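Local coordinates for putative uncharacterized protein (Singapore grouper iridovirus, PDB 3RJ2), which binds histone H3 and is encoded by an iridovirus of grouper, at residues K17-L22 with E40-L45; I21-N26 with W32-K37. All blocks are in the same frame, centred on the assembly; numbering follows the deposited sequence.

Once strand 6-12 has been laid down, the chain turns into strand 18-22, from which both contacts start. It first crosses to the other sheet: I21-N26 meets W32-K37 in contact 2, closing a short loop of five residues. Strand 31-37 then leads back, and K17-L22 meets E40-L45 in contact 1, closing a wider loop of seventeen residues. Apart from I21 and L22, which the two share, contact 2 lies within that wider loop. Contact 2 holds the two sheets face to face, whereas contact 1 joins the start of strand 18-22 to the segment leading into strand 44-50; these strands flank strand 6-12. The hydroxyls of Y36 and Y42, probably hydrogen-bonded, link them.

Contact 1: K17-L22 with E40-L45; sequences KKTTIL and EKYTLL
K17 meets E40 at the more exposed end of this contact. The lysine chain bends once, at chi3 (71°), and brings NZ to within 2.7 Å of E40 OE2 in a salt bridge that uses the syn lone pair of that oxygen. A long flexible base suits this place, because the backbone itself stays well away from E40. The carboxylate has a second hold: N13 bonds E40 OE1 through its side-chain amide nitrogen and the backbone N of K17 through its amide oxygen, so that one asparagine ties the backbone of K17 and the carboxylate of E40. Such neighbours would be expected to favour the charged form of E40.

Two residues on, T19 turns its beta-carbon toward the other segment, a natural place for a beta-branched residue on a strand. Its OG1 lies 3.8 Å from Y42 OH, obliquely to the ring, and a water closes the gap. This water sits 2.9 Å from T19 OG1 and 2.6 Å from Y42 OH, and it donates a bond to E40 OE2 at 2.6 Å, drawing three side chains together. Y42 is largely buried, and its hydroxyl has a further partner in that of Y36; tyrosine thus supplies an aromatic body for the interior and a polar tip for the water. The E40 carbonyl oxygen lies 3.8 Å above the centre of the Y42 ring, and F38 meets that ring edge-to-face.

T43 and L44 both face V12 in a classic beta bulge, where the second segment joins strand 6-12. Separately, the salt bridge and the water-mediated polar cluster span that middle strand at the edge of an antiparallel sheet.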
# COMPACT_ATOMS: atom_id res chain seq x y z
N LYS A 17 -9.02 3.01 -18.45
CA LYS A 17 -8.63 1.61 -18.50
C LYS A 17 -8.12 1.24 -17.11
O LYS A 17 -7.32 1.98 -16.52
CB LYS A 17 -7.54 1.39 -19.55
CG LYS A 17 -7.19 -0.07 -19.77
CD LYS A 17 -5.77 -0.21 -20.30
CE LYS A 17 -4.76 0.11 -19.20
NZ LYS A 17 -3.34 0.11 -19.65
N LYS A 18 -8.60 0.13 -16.57
CA LYS A 18 -8.24 -0.28 -15.21
C LYS A 18 -7.22 -1.40 -15.18
O LYS A 18 -7.28 -2.34 -15.97
CB LYS A 18 -9.48 -0.66 -14.39
CG LYS A 18 -10.47 0.49 -14.25
CD LYS A 18 -11.69 0.16 -13.40
CE LYS A 18 -12.76 -0.56 -14.20
NZ LYS A 18 -14.08 -0.46 -13.52
N THR A 19 -6.26 -1.28 -14.27
CA THR A 19 -5.29 -2.33 -14.02
C THR A 19 -5.55 -2.83 -12.60
O THR A 19 -5.45 -2.08 -11.63
CB THR A 19 -3.84 -1.80 -14.18
OG1 THR A 19 -3.65 -1.36 -15.53
CG2 THR A 19 -2.79 -2.87 -13.83
N THR A 20 -5.94 -4.09 -12.50
CA THR A 20 -6.25 -4.67 -11.21
C THR A 20 -5.03 -5.39 -10.65
O THR A 20 -4.35 -6.14 -11.37
CB THR A 20 -7.46 -5.61 -11.28
OG1 THR A 20 -8.56 -4.89 -11.87
CG2 THR A 20 -7.87 -6.09 -9.88
N ILE A 21 -4.75 -5.14 -9.38
CA ILE A 21 -3.69 -5.84 -8.68
C ILE A 21 -4.27 -6.37 -7.38
O ILE A 21 -4.93 -5.64 -6.65
CB ILE A 21 -2.49 -4.92 -8.42
CG1 ILE A 21 -1.87 -4.51 -9.77
CG2 ILE A 21 -1.46 -5.61 -7.52
CD1 ILE A 21 -0.87 -3.45 -9.68
N LEU A 22 -4.03 -7.65 -7.10
CA LEU A 22 -4.50 -8.25 -5.87
C LEU A 22 -3.28 -8.44 -4.97
O LEU A 22 -2.44 -9.28 -5.26
CB LEU A 22 -5.18 -9.59 -6.15
CG LEU A 22 -6.42 -10.02 -5.35
CD1 LEU A 22 -6.69 -11.52 -5.56
CD2 LEU A 22 -6.31 -9.71 -3.89
N GLU A 40 2.73 3.04 -16.20
CA GLU A 40 2.08 4.16 -16.89
C GLU A 40 1.46 5.08 -15.84
O GLU A 40 1.31 4.68 -14.68
CB GLU A 40 0.99 3.65 -17.85
CG GLU A 40 -0.18 2.96 -17.15
CD GLU A 40 -1.20 2.40 -18.12
OE1 GLU A 40 -1.77 3.19 -18.91
OE2 GLU A 40 -1.46 1.18 -18.09
N LYS A 41 1.10 6.30 -16.22
CA LYS A 41 0.51 7.25 -15.26
C LYS A 41 -0.92 6.84 -14.89
O LYS A 41 -1.73 6.46 -15.74
CB LYS A 41 0.54 8.69 -15.78
CG LYS A 41 1.93 9.14 -16.29
CD LYS A 41 2.02 10.65 -16.52
CE LYS A 41 3.39 11.04 -17.16
NZ LYS A 41 3.80 12.48 -16.93
N TYR A 42 -1.23 6.88 -13.61
CA TYR A 42 -2.57 6.56 -13.18
C TYR A 42 -3.13 7.83 -12.62
O TYR A 42 -2.36 8.70 -12.24
CB TYR A 42 -2.54 5.48 -12.11
CG TYR A 42 -2.07 4.13 -12.58
CD1 TYR A 42 -2.66 3.48 -13.65
CD2 TYR A 42 -1.03 3.48 -11.91
CE1 TYR A 42 -2.24 2.23 -14.06
CE2 TYR A 42 -0.60 2.23 -12.31
CZ TYR A 42 -1.20 1.61 -13.38
OH TYR A 42 -0.74 0.38 -13.77
N THR A 43 -4.45 7.95 -12.57
CA THR A 43 -5.09 9.13 -12.01
C THR A 43 -5.99 8.81 -10.84
O THR A 43 -6.38 9.69 -10.08
CB THR A 43 -5.94 9.83 -13.05
OG1 THR A 43 -6.95 8.91 -13.49
CG2 THR A 43 -5.08 10.29 -14.24
N LEU A 44 -6.32 7.53 -10.68
CA LEU A 44 -7.27 7.14 -9.66
C LEU A 44 -6.94 5.74 -9.16
O LEU A 44 -6.58 4.86 -9.95
CB LEU A 44 -8.71 7.20 -10.21
CG LEU A 44 -9.86 7.16 -9.19
CD1 LEU A 44 -9.89 8.42 -8.34
CD2 LEU A 44 -11.21 6.92 -9.84
N LEU A 45 -7.02 5.56 -7.84
CA LEU A 45 -6.91 4.24 -7.24
C LEU A 45 -8.25 3.87 -6.59
O LEU A 45 -8.69 4.54 -5.68
CB LEU A 45 -5.77 4.21 -6.20
CG LEU A 45 -5.69 2.98 -5.27
CD1 LEU A 45 -5.48 1.70 -6.07
CD2 LEU A 45 -4.61 3.12 -4.22
O HOH W 1 -0.98 -0.51 -16.21

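Contact 2: I21-N26 with W32-K37; sequences ILVNEN and WIWTYK
V23 stands opposite W34 with their CA atoms 7.5 Å apart, and the backbones of 21-24 and 32-36 run nearly antiparallel, 163° between their directions, too widely spaced to pair as neighbouring strands.

Side chains fill the gap, and V23 divides its two methyls between two tryptophans. CG1 lies over the six-membered ring of W32, 3.6 Å from its centroid, while CG2 sits almost exactly on the normal of the five-membered ring of W34, 4° off it and also 3.6 Å away. With CG1 anti to the backbone N (chi1 178°), that methyl points chiefly to W32 and CG2 to W34, though CG1 also brushes the CG/CD1 end of the W34 five-membered ring; a compact, forked residue such as valine does this well. CB of Y36 sits against the opposite face of the W34 indole, near its rim. I21 reaches farther: CD1 is placed over the Y36 ring, 3.5 Å from its centroid, and CG2 touches W34 CZ2 at 3.8 Å. N24 lays CB 3.7 Å from W32 NE1; the N24 amide nitrogen and the W32 indole N-H both bond the carbonyl of I5, which satisfies buried polar groups. W34 NE1 is paired with E117.

I21 and V23 remain tied by backbone bonds to strand 6-12, and strand 31-37 lies between 94-98 and 111-116, with the rings of Y115 and W32 meeting edge-to-face, so the contact forms part of the buried packing between the two sheets, consistent with a beta sandwich.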
# COMPACT_ATOMS: atom_id res chain seq x y z
N ILE A 21 -4.75 -5.14 -9.38
CA ILE A 21 -3.69 -5.84 -8.68
C ILE A 21 -4.27 -6.37 -7.38
O ILE A 21 -4.93 -5.64 -6.65
CB ILE A 21 -2.49 -4.92 -8.42
CG1 ILE A 21 -1.87 -4.51 -9.77
CG2 ILE A 21 -1.46 -5.61 -7.52
CD1 ILE A 21 -0.87 -3.45 -9.68
N LEU A 22 -4.03 -7.65 -7.10
CA LEU A 22 -4.50 -8.25 -5.87
C LEU A 22 -3.28 -8.44 -4.97
O LEU A 22 -2.44 -9.28 -5.26
CB LEU A 22 -5.18 -9.59 -6.15
CG LEU A 22 -6.42 -10.02 -5.35
CD1 LEU A 22 -6.69 -11.52 -5.56
CD2 LEU A 22 -6.31 -9.71 -3.89
N VAL A 23 -3.19 -7.68 -3.90
CA VAL A 23 -1.98 -7.72 -3.07
C VAL A 23 -1.64 -9.06 -2.37
O VAL A 23 -0.64 -9.69 -2.71
CB VAL A 23 -1.83 -6.50 -2.15
CG1 VAL A 23 -0.59 -6.65 -1.32
CG2 VAL A 23 -1.72 -5.24 -3.02
N ASN A 24 -2.44 -9.52 -1.42
CA ASN A 24 -2.04 -10.72 -0.67
C ASN A 24 -2.95 -11.96 -0.81
O ASN A 24 -4.11 -11.90 -0.48
CB ASN A 24 -1.86 -10.32 0.80
CG ASN A 24 -1.70 -11.50 1.72
OD1 ASN A 24 -1.00 -12.47 1.40
ND2 ASN A 24 -2.32 -11.43 2.89
N GLU A 25 -2.44 -13.09 -1.28
CA GLU A 25 -3.24 -14.34 -1.24
C GLU A 25 -2.59 -15.56 -0.58
O GLU A 25 -1.57 -16.06 -1.06
CB GLU A 25 -3.76 -14.77 -2.62
CG GLU A 25 -4.47 -13.70 -3.40
CD GLU A 25 -3.53 -12.97 -4.32
OE1 GLU A 25 -2.75 -12.12 -3.82
OE2 GLU A 25 -3.55 -13.25 -5.54
N ASN A 26 -3.15 -16.03 0.52
CA ASN A 26 -4.11 -15.28 1.33
C ASN A 26 -3.40 -15.20 2.66
O ASN A 26 -3.99 -15.44 3.72
CB ASN A 26 -5.45 -16.02 1.44
CG ASN A 26 -6.62 -15.11 1.82
OD1 ASN A 26 -6.71 -14.62 2.95
ND2 ASN A 26 -7.53 -14.91 0.88
N TRP A 32 2.23 -6.45 6.26
CA TRP A 32 3.08 -6.40 5.08
C TRP A 32 3.20 -4.98 4.53
O TRP A 32 2.49 -4.07 4.95
CB TRP A 32 2.62 -7.39 4.00
CG TRP A 32 1.16 -7.35 3.65
CD1 TRP A 32 0.20 -8.27 4.02
CD2 TRP A 32 0.48 -6.37 2.85
NE1 TRP A 32 -1.02 -7.91 3.51
CE2 TRP A 32 -0.88 -6.75 2.79
CE3 TRP A 32 0.90 -5.21 2.18
CZ2 TRP A 32 -1.84 -6.00 2.10
CZ3 TRP A 32 -0.06 -4.46 1.49
CH2 TRP A 32 -1.41 -4.86 1.45
N ILE A 33 4.16 -4.81 3.63
CA ILE A 33 4.36 -3.56 2.89
C ILE A 33 4.37 -3.96 1.43
O ILE A 33 4.90 -5.02 1.07
CB ILE A 33 5.67 -2.85 3.28
CG1 ILE A 33 5.67 -2.51 4.77
CG2 ILE A 33 5.89 -1.59 2.45
CD1 ILE A 33 7.03 -2.03 5.29
N TRP A 34 3.75 -3.13 0.60
CA TRP A 34 3.66 -3.38 -0.81
C TRP A 34 4.12 -2.15 -1.58
O TRP A 34 3.70 -1.03 -1.28
CB TRP A 34 2.22 -3.74 -1.16
CG TRP A 34 1.91 -3.93 -2.60
CD1 TRP A 34 2.13 -5.05 -3.35
CD2 TRP A 34 1.26 -2.98 -3.46
NE1 TRP A 34 1.68 -4.84 -4.65
CE2 TRP A 34 1.14 -3.58 -4.73
CE3 TRP A 34 0.80 -1.66 -3.29
CZ2 TRP A 34 0.54 -2.92 -5.83
CZ3 TRP A 34 0.21 -1.00 -4.39
CH2 TRP A 34 0.08 -1.64 -5.63
N THR A 35 5.01 -2.37 -2.55
CA THR A 35 5.53 -1.33 -3.43
C THR A 35 5.22 -1.63 -4.91
O THR A 35 5.44 -2.74 -5.38
CB THR A 35 7.06 -1.18 -3.27
OG1 THR A 35 7.36 -0.94 -1.89
CG2 THR A 35 7.58 -0.00 -4.10
N TYR A 36 4.74 -0.62 -5.63
CA TYR A 36 4.38 -0.79 -7.03
C TYR A 36 4.93 0.35 -7.85
O TYR A 36 4.57 1.51 -7.62
CB TYR A 36 2.85 -0.86 -7.17
CG TYR A 36 2.27 -0.96 -8.56
CD1 TYR A 36 2.86 -1.75 -9.56
CD2 TYR A 36 1.09 -0.30 -8.88
CE1 TYR A 36 2.29 -1.86 -10.83
CE2 TYR A 36 0.52 -0.40 -10.15
CZ TYR A 36 1.12 -1.18 -11.11
OH TYR A 36 0.54 -1.26 -12.36
N LYS A 37 5.81 0.03 -8.78
CA LYS A 37 6.32 0.99 -9.75
C LYS A 37 5.32 1.05 -10.90
O LYS A 37 5.01 0.03 -11.49
CB LYS A 37 7.69 0.56 -10.28
CG LYS A 37 8.37 1.62 -11.12
CD LYS A 37 9.67 1.11 -11.74
CE LYS A 37 10.17 2.09 -12.79
NZ LYS A 37 11.62 1.83 -13.13